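Local coordinates for protein cysteine desulfurase (PDB 5B7U) that probably catalyses transfer of sulfur from L-cysteine to a sulfur carrier, releasing L-alanine, with pyridoxal 5'-phosphate as cofactor, at residues A[64-69]-A[289-294]. Numbering follows the deposited sequence.
Sequences RANVHR and PNIGGA. With CYS (cysteine), chain C.
The imidazole of His-68 meets Pro-289 obliquely, and Val-67 CG2 sits over the centre of one face of the His-68 ring, 3.9 Å above the plane. In the amide of Asn-66, OD1 accepts Val-67 N at 2.8 Å, in the carbonyl plane and on a lone pair. The same OD1 lies 3.8 Å from Ile-291 CD1, with the two side chains crossing at about a right angle. Asn-66 ND2 bonds to Thr-288, which binds pyridoxal 5'-phosphate, and to the carbonyl of Ala-44 of the second subunit. This amide is therefore held at both ends. In the amide of Asn-290, OD1 takes Gly-293 N at 3.0 Å from above the carbonyl plane, 69° out of it. This is the N-cap bond of helix 291-307. Asn-290 OD1 also bonds to Thr-242 of the second subunit. Asn-290 ND2 bonds to OXT of the bound cysteine at 2.8 Å, almost straight at 174°. CG of Asn-290 stands opposite its backbone N (chi1 -175°), which carries the amide away from loop 64-69. Asn-290 of the second subunit also bonds to the cysteine, so both copies hold the ligand.

The loop between helices 50-62 and 73-93 thus meets the start of helix 291-307 at the dimer interface of this class-V aminotransferase-family protein. Val-67 forks: CG1 meets Ile-291 CD1 tip to tip at 3.9 Å, and CG2 packs on Pro-289 CD at 4.0 Å. Ala-65 O lies 3.8 Å from Ile-291 CD1.

Replacing Asn-290 with an alanine would probably leave Gly-293 N without its cap and take from the cysteine that subunit's amide donor. The chemistry is divided: van der Waals contacts join the segments, while polar groups tie each to the second subunit and, through Asn-290, to the ligand.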
loop_
_atom_site.group_PDB
_atom_site.type_symbol
_atom_site.label_atom_id
_atom_site.label_comp_id
_atom_site.label_asym_id
_atom_site.label_seq_id
_atom_site.Cartn_x
_atom_site.Cartn_y
_atom_site.Cartn_z
ATOM N N ARG A 64 7.094 -2.751 17.470
ATOM C CA ARG A 64 7.516 -2.648 16.103
ATOM C C ARG A 64 8.301 -3.867 15.651
ATOM O O ARG A 64 9.275 -4.192 16.191
ATOM C CB ARG A 64 8.278 -1.337 15.869
ATOM C CG ARG A 64 8.766 -1.114 14.458
ATOM C CD ARG A 64 7.745 -0.601 13.479
ATOM N NE ARG A 64 8.433 -0.131 12.323
ATOM C CZ ARG A 64 8.664 -0.831 11.245
ATOM N NH1 ARG A 64 9.368 -0.304 10.302
ATOM N NH2 ARG A 64 8.136 -2.008 11.097
ATOM N N ALA A 65 7.810 -4.533 14.634
ATOM C CA ALA A 65 8.420 -5.741 14.087
ATOM C C ALA A 65 7.638 -6.235 12.848
ATOM O O ALA A 65 6.514 -5.865 12.680
ATOM C CB ALA A 65 8.412 -6.839 15.124
ATOM N N ASN A 66 8.266 -7.072 12.031
ATOM C CA ASN A 66 7.596 -7.655 10.903
ATOM C C ASN A 66 6.753 -8.854 11.427
ATOM O O ASN A 66 6.933 -9.298 12.528
ATOM C CB ASN A 66 8.539 -8.078 9.806
ATOM C CG ASN A 66 7.932 -7.956 8.448
ATOM O OD1 ASN A 66 6.797 -8.294 8.243
ATOM N ND2 ASN A 66 8.704 -7.476 7.522
ATOM N N VAL A 67 5.828 -9.317 10.615
ATOM C CA VAL A 67 4.957 -10.373 11.049
ATOM C C VAL A 67 5.489 -11.722 10.597
ATOM O O VAL A 67 6.634 -11.973 10.713
ATOM C CB VAL A 67 3.507 -10.106 10.620
ATOM C CG1 VAL A 67 2.999 -8.888 11.337
ATOM C CG2 VAL A 67 3.429 -9.904 9.135
ATOM N N HIS A 68 4.639 -12.566 10.074
ATOM C CA HIS A 68 5.064 -13.877 9.603
ATOM C C HIS A 68 5.663 -14.768 10.716
ATOM O O HIS A 68 6.533 -15.551 10.481
ATOM C CB HIS A 68 6.027 -13.752 8.448
ATOM C CG HIS A 68 5.515 -12.906 7.326
ATOM N ND1 HIS A 68 4.401 -13.238 6.596
ATOM C CD2 HIS A 68 5.977 -11.749 6.798
ATOM C CE1 HIS A 68 4.187 -12.310 5.683
ATOM N NE2 HIS A 68 5.136 -11.404 5.779
ATOM N N ARG A 69 5.130 -14.603 11.912
ATOM C CA ARG A 69 5.489 -15.376 13.073
ATOM C C ARG A 69 6.989 -15.570 13.326
ATOM O O ARG A 69 7.459 -16.673 13.484
ATOM C CB ARG A 69 4.774 -16.721 13.026
ATOM C CG ARG A 69 3.294 -16.626 13.333
ATOM C CD ARG A 69 2.981 -16.467 14.827
ATOM N NE ARG A 69 1.544 -16.280 15.051
ATOM C CZ ARG A 69 0.989 -15.686 16.100
ATOM N NH1 ARG A 69 1.718 -15.191 17.074
ATOM N NH2 ARG A 69 -0.328 -15.560 16.149
ATOM N N PRO A 289 3.287 -6.576 4.732
ATOM C CA PRO A 289 2.068 -5.758 4.612
ATOM C C PRO A 289 2.155 -4.424 5.331
ATOM O O PRO A 289 3.100 -4.191 6.000
ATOM C CB PRO A 289 0.969 -6.579 5.261
ATOM C CG PRO A 289 1.567 -7.703 5.964
ATOM C CD PRO A 289 3.044 -7.659 5.788
ATOM N N ASN A 290 1.141 -3.588 5.175
ATOM C CA ASN A 290 1.086 -2.333 5.882
ATOM C C ASN A 290 0.541 -2.646 7.297
ATOM O O ASN A 290 -0.590 -2.458 7.607
ATOM C CB ASN A 290 0.226 -1.322 5.191
ATOM C CG ASN A 290 0.282 0.015 5.864
ATOM O OD1 ASN A 290 0.970 0.186 6.832
ATOM N ND2 ASN A 290 -0.457 0.944 5.364
ATOM N N ILE A 291 1.435 -3.105 8.129
ATOM C CA ILE A 291 1.095 -3.633 9.440
ATOM C C ILE A 291 0.497 -2.533 10.298
ATOM O O ILE A 291 -0.559 -2.730 10.911
ATOM C CB ILE A 291 2.289 -4.282 10.167
ATOM C CG1 ILE A 291 2.818 -5.517 9.406
ATOM C CG2 ILE A 291 1.889 -4.647 11.586
ATOM C CD1 ILE A 291 4.307 -5.702 9.592
ATOM N N GLY A 292 1.150 -1.362 10.310
ATOM C CA GLY A 292 0.631 -0.191 11.015
ATOM C C GLY A 292 -0.754 0.267 10.532
ATOM O O GLY A 292 -1.614 0.612 11.321
ATOM N N GLY A 293 -0.927 0.217 9.218
ATOM C CA GLY A 293 -2.186 0.567 8.568
ATOM C C GLY A 293 -3.340 -0.381 8.876
ATOM O O GLY A 293 -4.471 0.075 9.111
ATOM N N ALA A 294 -3.063 -1.674 8.854
ATOM C CA ALA A 294 -4.075 -2.671 9.238
ATOM C C ALA A 294 -4.474 -2.487 10.679
ATOM O O ALA A 294 -5.687 -2.508 10.991
ATOM C CB ALA A 294 -3.567 -4.077 8.951
HETATM N N CYS C . 1.649 2.966 9.160
HETATM C CA CYS C . 0.618 3.827 8.550
HETATM C C CYS C . 0.537 3.599 7.057
HETATM O O CYS C . 1.574 3.669 6.318
HETATM C CB CYS C . 0.877 5.317 8.756
HETATM S SG CYS C . 0.105 6.236 7.394
HETATM O OXT CYS C . -0.622 3.380 6.636
#